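Local coordinates for mitomycin biosynthesis 6-O-methyltransferase (Streptomyces lavendulae, PDB 3GWZ), which transfers the S-methyl group of S-adenosyl-L-methionine to the 6-hydroxyl of 6-demethylmitomycin A and B, building the quinone methoxy group of the mitomycins, at residues T73-A78 and A83-L88; W140-Q145 and L325-G330; S164-T169 and E177-A182. One frame throughout, in Å; residues are numbered along the deposited sequence.

Contact 1: T73-A78 and A83-L88; sequences TATALA and AHEQTL
T75 and E85 meet through their side chains at one end of this contact. T75 OG1 donates a hydrogen bond of 2.6 Å to E85 OE2. The hydroxyl does not lie in the carboxylate plane. It meets OE2 from above, 62° out of that plane. E85 can reach this far because its chain is extended, with CG anti to the backbone N (chi1 -174°). The same oxygen, OE2, also forms a salt bridge with R89, one turn further along helix 85-97. Two partners therefore restrict how the carboxylate can turn.

Both segments open helices of the O-methyltransferase dimerisation domain, and a tight connection joins the two helices. A83 N donates to A78 O at 3.0 Å. Each helix also starts with a side-chain N-cap. T73 OG1 accepts from A76 N at 2.9 Å. H84 ND1 accepts a weak bond from T87 N and pairs with T87 OG1 at 2.9 Å.

The apolar part is built on L88 and A78. L88 holds CG anti to its own N (chi1 -173°), which carries one methyl onto the backbone of the first helix. That methyl, CD2, sits 3.4 Å from A78 N and also touches L77 CB. A78 CB points at the start of the second helix and rests 3.7 Å from E85 CA. V150 of the second subunit packs on A83 and L88, and T152 of that subunit packs on H84.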
loop_
_atom_site.group_PDB
_atom_site.type_symbol
_atom_site.label_atom_id
_atom_site.label_comp_id
_atom_site.label_asym_id
_atom_site.label_seq_id
_atom_site.Cartn_x
_atom_site.Cartn_y
_atom_site.Cartn_z
ATOM N N THR A 73 -14.542 -4.135 -12.238
ATOM C CA THR A 73 -15.135 -5.191 -13.040
ATOM C C THR A 73 -14.138 -6.323 -13.289
ATOM O O THR A 73 -12.918 -6.117 -13.265
ATOM C CB THR A 73 -15.617 -4.660 -14.401
ATOM O OG1 THR A 73 -14.486 -4.281 -15.193
ATOM C CG2 THR A 73 -16.555 -3.455 -14.222
ATOM N N ALA A 74 -14.665 -7.518 -13.527
ATOM C CA ALA A 74 -13.828 -8.644 -13.929
ATOM C C ALA A 74 -13.027 -8.265 -15.174
ATOM O O ALA A 74 -11.861 -8.619 -15.298
ATOM C CB ALA A 74 -14.685 -9.879 -14.194
ATOM N N THR A 75 -13.657 -7.535 -16.093
ATOM C CA THR A 75 -12.966 -7.051 -17.286
ATOM C C THR A 75 -11.722 -6.255 -16.916
ATOM O O THR A 75 -10.624 -6.537 -17.402
ATOM C CB THR A 75 -13.880 -6.157 -18.158
ATOM O OG1 THR A 75 -15.036 -6.900 -18.559
ATOM C CG2 THR A 75 -13.134 -5.682 -19.400
ATOM N N ALA A 76 -11.898 -5.264 -16.049
ATOM C CA ALA A 76 -10.803 -4.373 -15.668
ATOM C C ALA A 76 -9.728 -5.116 -14.875
ATOM O O ALA A 76 -8.531 -4.916 -15.094
ATOM C CB ALA A 76 -11.331 -3.198 -14.866
ATOM N N LEU A 77 -10.157 -5.966 -13.947
ATOM C CA LEU A 77 -9.221 -6.771 -13.179
ATOM C C LEU A 77 -8.420 -7.710 -14.086
ATOM O O LEU A 77 -7.225 -7.917 -13.874
ATOM C CB LEU A 77 -9.953 -7.554 -12.087
ATOM C CG LEU A 77 -10.592 -6.720 -10.979
ATOM C CD1 LEU A 77 -11.492 -7.598 -10.116
ATOM C CD2 LEU A 77 -9.527 -6.023 -10.124
ATOM N N ALA A 78 -9.077 -8.271 -15.098
ATOM C CA ALA A 78 -8.398 -9.150 -16.051
ATOM C C ALA A 78 -7.356 -8.395 -16.868
ATOM O O ALA A 78 -6.239 -8.872 -17.057
ATOM C CB ALA A 78 -9.404 -9.843 -16.967
ATOM N N ALA A 83 -4.920 -11.570 -17.043
ATOM C CA ALA A 83 -5.699 -12.803 -16.985
ATOM C C ALA A 83 -6.706 -12.866 -18.118
ATOM O O ALA A 83 -7.076 -11.845 -18.689
ATOM C CB ALA A 83 -6.404 -12.934 -15.638
ATOM N N HIS A 84 -7.127 -14.080 -18.446
ATOM C CA HIS A 84 -8.176 -14.315 -19.424
ATOM C C HIS A 84 -9.521 -13.932 -18.798
ATOM O O HIS A 84 -9.912 -14.467 -17.753
ATOM C CB HIS A 84 -8.147 -15.787 -19.819
ATOM C CG HIS A 84 -9.176 -16.175 -20.832
ATOM N ND1 HIS A 84 -10.365 -16.776 -20.486
ATOM C CD2 HIS A 84 -9.179 -16.079 -22.182
ATOM C CE1 HIS A 84 -11.065 -17.023 -21.579
ATOM N NE2 HIS A 84 -10.368 -16.613 -22.623
ATOM N N GLU A 85 -10.221 -12.999 -19.439
ATOM C CA GLU A 85 -11.390 -12.357 -18.839
ATOM C C GLU A 85 -12.462 -13.335 -18.326
ATOM O O GLU A 85 -12.837 -13.300 -17.152
ATOM C CB GLU A 85 -12.017 -11.359 -19.827
ATOM C CG GLU A 85 -13.146 -10.552 -19.197
ATOM C CD GLU A 85 -13.831 -9.613 -20.178
ATOM O OE1 GLU A 85 -13.262 -9.333 -21.257
ATOM O OE2 GLU A 85 -14.945 -9.158 -19.857
ATOM N N GLN A 86 -12.977 -14.175 -19.216
ATOM C CA GLN A 86 -14.005 -15.150 -18.838
ATOM C C GLN A 86 -13.539 -16.040 -17.671
ATOM O O GLN A 86 -14.322 -16.369 -16.781
ATOM C CB GLN A 86 -14.413 -16.007 -20.053
ATOM C CG GLN A 86 -15.380 -17.158 -19.726
ATOM C CD GLN A 86 -15.552 -18.166 -20.871
ATOM O OE1 GLN A 86 -14.999 -18.002 -21.964
ATOM N NE2 GLN A 86 -16.321 -19.221 -20.612
ATOM N N THR A 87 -12.268 -16.428 -17.668
ATOM C CA THR A 87 -11.779 -17.336 -16.611
ATOM C C THR A 87 -11.598 -16.634 -15.262
ATOM O O THR A 87 -11.911 -17.199 -14.211
ATOM C CB THR A 87 -10.477 -18.067 -17.023
ATOM O OG1 THR A 87 -10.648 -18.650 -18.318
ATOM C CG2 THR A 87 -10.148 -19.178 -16.032
ATOM N N LEU A 88 -11.107 -15.397 -15.283
ATOM C CA LEU A 88 -10.989 -14.626 -14.052
ATOM C C LEU A 88 -12.378 -14.398 -13.451
ATOM O O LEU A 88 -12.551 -14.457 -12.240
ATOM C CB LEU A 88 -10.296 -13.285 -14.307
ATOM C CG LEU A 88 -9.993 -12.499 -13.031
ATOM C CD1 LEU A 88 -9.143 -13.349 -12.083
ATOM C CD2 LEU A 88 -9.306 -11.179 -13.342
#

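Contact 2: W140-Q145 and L325-G330; sequences WRAWEQ and LLVLVG
V327 carries this contact by spreading its two methyls over two neighbours, A142 and W143. CG1 presses against A142 CB at 3.3 Å, which is tighter than usual van der Waals contact. CG2 lies over the six-membered ring of W143. It sits 3.9 Å from the ring centroid and only 9° off the ring normal, so this is a CH-pi contact on the face. With CG1 of V327 anti to the backbone N (chi1 162°), that methyl faces A142, while CG2, beside the N, is left to meet W143. W143 turns its ring system back beside its own backbone N, and the outer ring reaches V327. The two side chains cross at about a right angle.

Away from V327 the packing is looser. L328 CD2 comes no nearer than 4.4 Å to A142 CB. No hydrogen bond spans the two segments. The polar groups lie on another side of helix 137-144. There Q145 NE2 donates to E144 OE2 at 3.1 Å, in the plane of its own amide, and OE2 receives it on the anti lone pair. Across the dimer interface, R141 forms a salt bridge with E144 of the second subunit, and E144 forms one with R141 of that subunit. This side of the helix therefore faces the dimer partner.

The short helical segments run at 105° to each other, with axes 9.4 Å apart. L146 of helix 146-152 and F157 of helix 157-161 flank the junction, touching V327 and A142 respectively. Beyond it, L325 of helix 316-329 touches H279, the inferred proton acceptor, which follows strand 271-275.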
loop_
_atom_site.group_PDB
_atom_site.type_symbol
_atom_site.label_atom_id
_atom_site.label_comp_id
_atom_site.label_asym_id
_atom_site.label_seq_id
_atom_site.Cartn_x
_atom_site.Cartn_y
_atom_site.Cartn_z
ATOM N N TRP A 140 3.251 -26.378 -3.599
ATOM C CA TRP A 140 2.146 -27.274 -3.947
ATOM C C TRP A 140 2.664 -28.657 -4.373
ATOM O O TRP A 140 2.057 -29.674 -4.051
ATOM C CB TRP A 140 1.300 -26.650 -5.065
ATOM C CG TRP A 140 -0.004 -27.347 -5.386
ATOM C CD1 TRP A 140 -0.237 -28.235 -6.403
ATOM C CD2 TRP A 140 -1.267 -27.158 -4.727
ATOM N NE1 TRP A 140 -1.554 -28.631 -6.398
ATOM C CE2 TRP A 140 -2.208 -27.986 -5.378
ATOM C CE3 TRP A 140 -1.685 -26.386 -3.636
ATOM C CZ2 TRP A 140 -3.542 -28.060 -4.978
ATOM C CZ3 TRP A 140 -3.008 -26.461 -3.237
ATOM C CH2 TRP A 140 -3.927 -27.289 -3.912
ATOM N N ARG A 141 3.777 -28.703 -5.100
ATOM C CA ARG A 141 4.262 -30.003 -5.582
ATOM C C ARG A 141 4.795 -30.907 -4.475
ATOM O O ARG A 141 4.746 -32.133 -4.587
ATOM C CB ARG A 141 5.301 -29.881 -6.702
ATOM C CG ARG A 141 5.436 -31.208 -7.457
ATOM C CD ARG A 141 6.363 -31.156 -8.656
ATOM N NE ARG A 141 5.823 -30.341 -9.739
ATOM C CZ ARG A 141 5.881 -30.676 -11.023
ATOM N NH1 ARG A 141 6.441 -31.826 -11.387
ATOM N NH2 ARG A 141 5.374 -29.861 -11.942
ATOM N N ALA A 142 5.301 -30.321 -3.399
ATOM C CA ALA A 142 5.718 -31.152 -2.275
ATOM C C ALA A 142 4.521 -31.925 -1.735
ATOM O O ALA A 142 4.640 -33.098 -1.355
ATOM C CB ALA A 142 6.379 -30.293 -1.174
ATOM N N TRP A 143 3.352 -31.279 -1.730
ATOM C CA TRP A 143 2.110 -31.922 -1.283
ATOM C C TRP A 143 1.631 -33.000 -2.260
ATOM O O TRP A 143 0.990 -33.979 -1.862
ATOM C CB TRP A 143 1.006 -30.876 -1.047
ATOM C CG TRP A 143 1.304 -30.103 0.192
ATOM C CD1 TRP A 143 1.934 -28.894 0.283
ATOM C CD2 TRP A 143 1.050 -30.529 1.531
ATOM N NE1 TRP A 143 2.069 -28.531 1.601
ATOM C CE2 TRP A 143 1.528 -29.515 2.389
ATOM C CE3 TRP A 143 0.442 -31.660 2.087
ATOM C CZ2 TRP A 143 1.429 -29.601 3.779
ATOM C CZ3 TRP A 143 0.341 -31.747 3.476
ATOM C CH2 TRP A 143 0.831 -30.717 4.305
ATOM N N GLU A 144 1.942 -32.810 -3.535
ATOM C CA GLU A 144 1.651 -33.827 -4.547
ATOM C C GLU A 144 2.201 -35.175 -4.090
ATOM O O GLU A 144 1.569 -36.211 -4.283
ATOM C CB GLU A 144 2.288 -33.423 -5.874
ATOM C CG GLU A 144 2.021 -34.385 -7.039
ATOM C CD GLU A 144 2.954 -34.127 -8.195
ATOM O OE1 GLU A 144 2.823 -33.068 -8.848
ATOM O OE2 GLU A 144 3.839 -34.974 -8.435
ATOM N N GLN A 145 3.376 -35.143 -3.461
ATOM C CA GLN A 145 4.099 -36.351 -3.089
ATOM C C GLN A 145 3.994 -36.657 -1.589
ATOM O O GLN A 145 4.893 -37.270 -1.009
ATOM C CB GLN A 145 5.566 -36.231 -3.526
ATOM C CG GLN A 145 5.726 -36.163 -5.041
ATOM C CD GLN A 145 5.388 -37.485 -5.691
ATOM O OE1 GLN A 145 5.744 -38.535 -5.166
ATOM N NE2 GLN A 145 4.706 -37.443 -6.838
ATOM N N LEU A 325 5.743 -29.478 8.136
ATOM C CA LEU A 325 7.152 -29.713 8.449
ATOM C C LEU A 325 7.625 -31.019 7.823
ATOM O O LEU A 325 8.736 -31.108 7.280
ATOM C CB LEU A 325 7.366 -29.770 9.965
ATOM C CG LEU A 325 7.189 -28.458 10.731
ATOM C CD1 LEU A 325 7.162 -28.733 12.235
ATOM C CD2 LEU A 325 8.303 -27.494 10.380
ATOM N N LEU A 326 6.778 -32.037 7.908
ATOM C CA LEU A 326 7.102 -33.346 7.341
ATOM C C LEU A 326 7.381 -33.214 5.851
ATOM O O LEU A 326 8.411 -33.652 5.339
ATOM C CB LEU A 326 5.943 -34.314 7.575
ATOM C CG LEU A 326 5.948 -35.600 6.742
ATOM C CD1 LEU A 326 7.069 -36.504 7.199
ATOM C CD2 LEU A 326 4.597 -36.308 6.852
ATOM N N VAL A 327 6.447 -32.583 5.156
ATOM C CA VAL A 327 6.531 -32.439 3.716
ATOM C C VAL A 327 7.745 -31.620 3.255
ATOM O O VAL A 327 8.462 -32.025 2.337
ATOM C CB VAL A 327 5.204 -31.834 3.195
ATOM C CG1 VAL A 327 5.362 -31.251 1.811
ATOM C CG2 VAL A 327 4.133 -32.905 3.234
ATOM N N LEU A 328 7.997 -30.486 3.901
ATOM C CA LEU A 328 9.028 -29.575 3.422
ATOM C C LEU A 328 10.445 -30.026 3.782
ATOM O O LEU A 328 11.334 -30.019 2.939
ATOM C CB LEU A 328 8.805 -28.157 3.958
ATOM C CG LEU A 328 7.540 -27.435 3.485
ATOM C CD1 LEU A 328 7.507 -26.031 4.068
ATOM C CD2 LEU A 328 7.498 -27.384 1.967
ATOM N N VAL A 329 10.651 -30.385 5.041
ATOM C CA VAL A 329 12.001 -30.661 5.536
ATOM C C VAL A 329 12.108 -31.941 6.358
ATOM O O VAL A 329 13.145 -32.206 6.977
ATOM C CB VAL A 329 12.550 -29.467 6.380
ATOM C CG1 VAL A 329 12.706 -28.219 5.515
ATOM C CG2 VAL A 329 11.652 -29.192 7.585
ATOM N N GLY A 330 11.050 -32.743 6.362
ATOM C CA GLY A 330 11.041 -33.961 7.145
ATOM C C GLY A 330 11.090 -33.722 8.643
ATOM O O GLY A 330 11.541 -34.576 9.407
#

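Contact 3: S164-T169 and E177-A182; sequences SFWQLT and ELFNRA. With SAH (S-adenosyl-L-homocysteine), chain G.
The wall of the S-adenosyl-L-homocysteine pocket includes an aromatic cluster of F165, W166 and F179, set on two helices of the class I-like methyltransferase domain. W166 and F179 belong to the pocket itself. F165 stands behind them and meets F179 in a T-shaped (edge-to-face) pair. The edge of F165 points at the face of F179, with centroids 5.0 Å apart and planes at 85°. F165 CZ makes the closest touch, 3.6 Å from F179 CG. Both phenylalanines hold CG anti to the backbone N (chi1 -178° for F165 and 169° for F179), and this sends their rings into the space between the helices.

W166 lies between F165 and the ligand. F165 CD2 lies over one face of its indole, toward the rim. The opposite face takes the adenine, with SAH C8 3.9 Å above the plane and over its centre. The far end of the indole also reaches the ribose, where W166 CZ3 is 3.7 Å from SAH C2'. W166 CZ3 meets F179 CE2 as well, but these two rings are tilted in a way that is neither stacked nor T-shaped. W281 meets the W166 rings too.

T169 adds a methyl to the cluster. Its CG2 sits over a face of F165 and touches F179 CB. Its OG1 turns back and donates to F165 O, which also accepts from T169 N. The two donors approach from opposite faces of the carbonyl plane. OG1 is also hydrogen-bonded to R234, a residue that binds S-adenosyl-L-methionine. At the sulfur, the edge of F179 faces the ligand, and F179 CZ is 4.0 Å from SAH SD.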
loop_
_atom_site.group_PDB
_atom_site.type_symbol
_atom_site.label_atom_id
_atom_site.label_comp_id
_atom_site.label_asym_id
_atom_site.label_seq_id
_atom_site.Cartn_x
_atom_site.Cartn_y
_atom_site.Cartn_z
ATOM N N SER A 164 16.447 -30.138 -2.278
ATOM C CA SER A 164 15.914 -29.991 -0.926
ATOM C C SER A 164 15.368 -28.588 -0.694
ATOM O O SER A 164 15.710 -27.641 -1.407
ATOM C CB SER A 164 16.984 -30.304 0.126
ATOM O OG SER A 164 17.961 -29.278 0.164
ATOM N N PHE A 165 14.500 -28.457 0.304
ATOM C CA PHE A 165 13.954 -27.154 0.647
ATOM C C PHE A 165 15.078 -26.181 1.020
ATOM O O PHE A 165 15.063 -25.018 0.630
ATOM C CB PHE A 165 12.945 -27.265 1.797
ATOM C CG PHE A 165 12.311 -25.941 2.172
ATOM C CD1 PHE A 165 11.275 -25.418 1.418
ATOM C CD2 PHE A 165 12.773 -25.216 3.261
ATOM C CE1 PHE A 165 10.682 -24.196 1.751
ATOM C CE2 PHE A 165 12.200 -23.984 3.601
ATOM C CZ PHE A 165 11.149 -23.477 2.846
ATOM N N TRP A 166 16.059 -26.652 1.778
ATOM C CA TRP A 166 17.133 -25.743 2.189
ATOM C C TRP A 166 18.030 -25.353 1.012
ATOM O O TRP A 166 18.543 -24.233 0.956
ATOM C CB TRP A 166 17.964 -26.329 3.329
ATOM C CG TRP A 166 17.212 -26.478 4.604
ATOM C CD1 TRP A 166 17.136 -27.596 5.381
ATOM C CD2 TRP A 166 16.427 -25.474 5.264
ATOM N NE1 TRP A 166 16.362 -27.350 6.486
ATOM C CE2 TRP A 166 15.911 -26.057 6.439
ATOM C CE3 TRP A 166 16.108 -24.144 4.974
ATOM C CZ2 TRP A 166 15.086 -25.359 7.321
ATOM C CZ3 TRP A 166 15.284 -23.447 5.852
ATOM C CH2 TRP A 166 14.785 -24.053 7.008
ATOM N N GLN A 167 18.219 -26.273 0.071
ATOM C CA GLN A 167 19.061 -25.977 -1.082
ATOM C C GLN A 167 18.361 -24.994 -2.006
ATOM O O GLN A 167 18.987 -24.088 -2.546
ATOM C CB GLN A 167 19.427 -27.255 -1.846
ATOM C CG GLN A 167 20.403 -27.033 -2.987
ATOM C CD GLN A 167 21.727 -26.452 -2.513
ATOM O OE1 GLN A 167 22.323 -25.610 -3.182
ATOM N NE2 GLN A 167 22.184 -26.891 -1.346
ATOM N N LEU A 168 17.058 -25.171 -2.189
ATOM C CA LEU A 168 16.302 -24.252 -3.035
ATOM C C LEU A 168 16.334 -22.831 -2.476
ATOM O O LEU A 168 16.590 -21.861 -3.208
ATOM C CB LEU A 168 14.848 -24.719 -3.191
ATOM C CG LEU A 168 14.008 -23.752 -4.030
ATOM C CD1 LEU A 168 14.499 -23.767 -5.473
ATOM C CD2 LEU A 168 12.531 -24.116 -3.966
ATOM N N THR A 169 16.080 -22.700 -1.176
ATOM C CA THR A 169 16.044 -21.374 -0.561
ATOM C C THR A 169 17.453 -20.771 -0.475
ATOM O O THR A 169 17.626 -19.546 -0.443
ATOM C CB THR A 169 15.342 -21.387 0.830
ATOM O OG1 THR A 169 15.919 -22.396 1.667
ATOM C CG2 THR A 169 13.835 -21.668 0.677
ATOM N N GLU A 177 13.027 -15.526 -0.678
ATOM C CA GLU A 177 12.232 -14.372 -0.284
ATOM C C GLU A 177 10.828 -14.786 0.169
ATOM O O GLU A 177 10.367 -14.339 1.218
ATOM C CB GLU A 177 12.168 -13.353 -1.432
ATOM C CG GLU A 177 11.043 -12.326 -1.321
ATOM C CD GLU A 177 11.458 -11.071 -0.582
ATOM O OE1 GLU A 177 12.358 -11.153 0.279
ATOM O OE2 GLU A 177 10.882 -9.997 -0.865
ATOM N N LEU A 178 10.156 -15.644 -0.604
ATOM C CA LEU A 178 8.817 -16.110 -0.221
ATOM C C LEU A 178 8.827 -16.814 1.136
ATOM O O LEU A 178 7.951 -16.580 1.977
ATOM C CB LEU A 178 8.227 -17.057 -1.270
ATOM C CG LEU A 178 7.819 -16.398 -2.585
ATOM C CD1 LEU A 178 7.390 -17.469 -3.571
ATOM C CD2 LEU A 178 6.711 -15.386 -2.329
ATOM N N PHE A 179 9.805 -17.688 1.342
ATOM C CA PHE A 179 9.889 -18.378 2.623
ATOM C C PHE A 179 10.246 -17.434 3.786
ATOM O O PHE A 179 9.575 -17.418 4.829
ATOM C CB PHE A 179 10.877 -19.539 2.593
ATOM C CG PHE A 179 11.173 -20.079 3.966
ATOM C CD1 PHE A 179 10.148 -20.594 4.747
ATOM C CD2 PHE A 179 12.446 -20.025 4.493
ATOM C CE1 PHE A 179 10.399 -21.069 6.034
ATOM C CE2 PHE A 179 12.708 -20.500 5.777
ATOM C CZ PHE A 179 11.678 -21.027 6.543
ATOM N N ASN A 180 11.304 -16.653 3.614
ATOM C CA ASN A 180 11.734 -15.750 4.684
ATOM C C ASN A 180 10.687 -14.715 5.082
ATOM O O ASN A 180 10.613 -14.323 6.247
ATOM C CB ASN A 180 13.057 -15.073 4.327
ATOM C CG ASN A 180 14.234 -16.023 4.437
ATOM O OD1 ASN A 180 14.112 -17.111 5.002
ATOM N ND2 ASN A 180 15.373 -15.617 3.902
ATOM N N ARG A 181 9.883 -14.274 4.115
ATOM C CA ARG A 181 8.746 -13.403 4.409
ATOM C C ARG A 181 7.675 -14.136 5.223
ATOM O O ARG A 181 7.103 -13.571 6.149
ATOM C CB ARG A 181 8.118 -12.847 3.120
ATOM C CG ARG A 181 8.855 -11.657 2.508
ATOM C CD ARG A 181 8.198 -11.191 1.204
ATOM N NE ARG A 181 6.903 -10.548 1.434
ATOM C CZ ARG A 181 6.739 -9.251 1.688
ATOM N NH1 ARG A 181 7.799 -8.445 1.762
ATOM N NH2 ARG A 181 5.514 -8.753 1.866
ATOM N N ALA A 182 7.394 -15.388 4.878
ATOM C CA ALA A 182 6.340 -16.121 5.575
ATOM C C ALA A 182 6.754 -16.472 7.002
ATOM O O ALA A 182 5.940 -16.421 7.924
ATOM C CB ALA A 182 5.950 -17.384 4.804
HETATM N N SAH G . 14.410 -18.470 14.137
HETATM C CA SAH G . 13.695 -17.861 12.963
HETATM C CB SAH G . 13.709 -18.741 11.697
HETATM C CG SAH G . 13.083 -20.143 11.829
HETATM S SD SAH G . 13.049 -21.001 10.260
HETATM C C SAH G . 12.275 -17.560 13.349
HETATM O O SAH G . 11.604 -16.786 12.658
HETATM O OXT SAH G . 11.766 -18.069 14.357
HETATM C "C5'" SAH G . 14.509 -22.008 10.434
HETATM C "C4'" SAH G . 15.818 -21.280 10.066
HETATM O "O4'" SAH G . 16.980 -22.139 10.148
HETATM C "C3'" SAH G . 15.880 -20.656 8.668
HETATM O "O3'" SAH G . 15.954 -19.227 8.798
HETATM C "C2'" SAH G . 17.167 -21.182 8.028
HETATM O "O2'" SAH G . 17.924 -20.180 7.339
HETATM C "C1'" SAH G . 17.968 -21.628 9.229
HETATM N N9 SAH G . 18.933 -22.718 8.966
HETATM C C8 SAH G . 18.672 -23.889 8.341
HETATM N N7 SAH G . 19.783 -24.669 8.309
HETATM C C5 SAH G . 20.767 -23.985 8.941
HETATM C C6 SAH G . 22.183 -24.231 9.275
HETATM N N6 SAH G . 22.750 -25.404 8.901
HETATM N N1 SAH G . 22.867 -23.260 9.940
HETATM C C2 SAH G . 22.283 -22.107 10.298
HETATM N N3 SAH G . 20.992 -21.817 10.029
HETATM C C4 SAH G . 20.205 -22.703 9.370
#

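How the contacts relate
From the N terminus, contact 1 comes first. It closes a short turn between helices 74-81 and 85-97 in the dimerisation domain. Contact 2 opens next at 140-145 and closes only at 325-330, so it joins helix 137-144 to helix 316-329 over a long span. Contact 3 opens and closes within that span, linking helices 165-171 and 173-197. Contacts 2 and 3 also touch: L328 O packs on F165 CB, and V329 CG1 on the F165 and W166 rings. Contact 1 lies apart, its centre about 32 Å from that of contact 2, yet both border the second subunit.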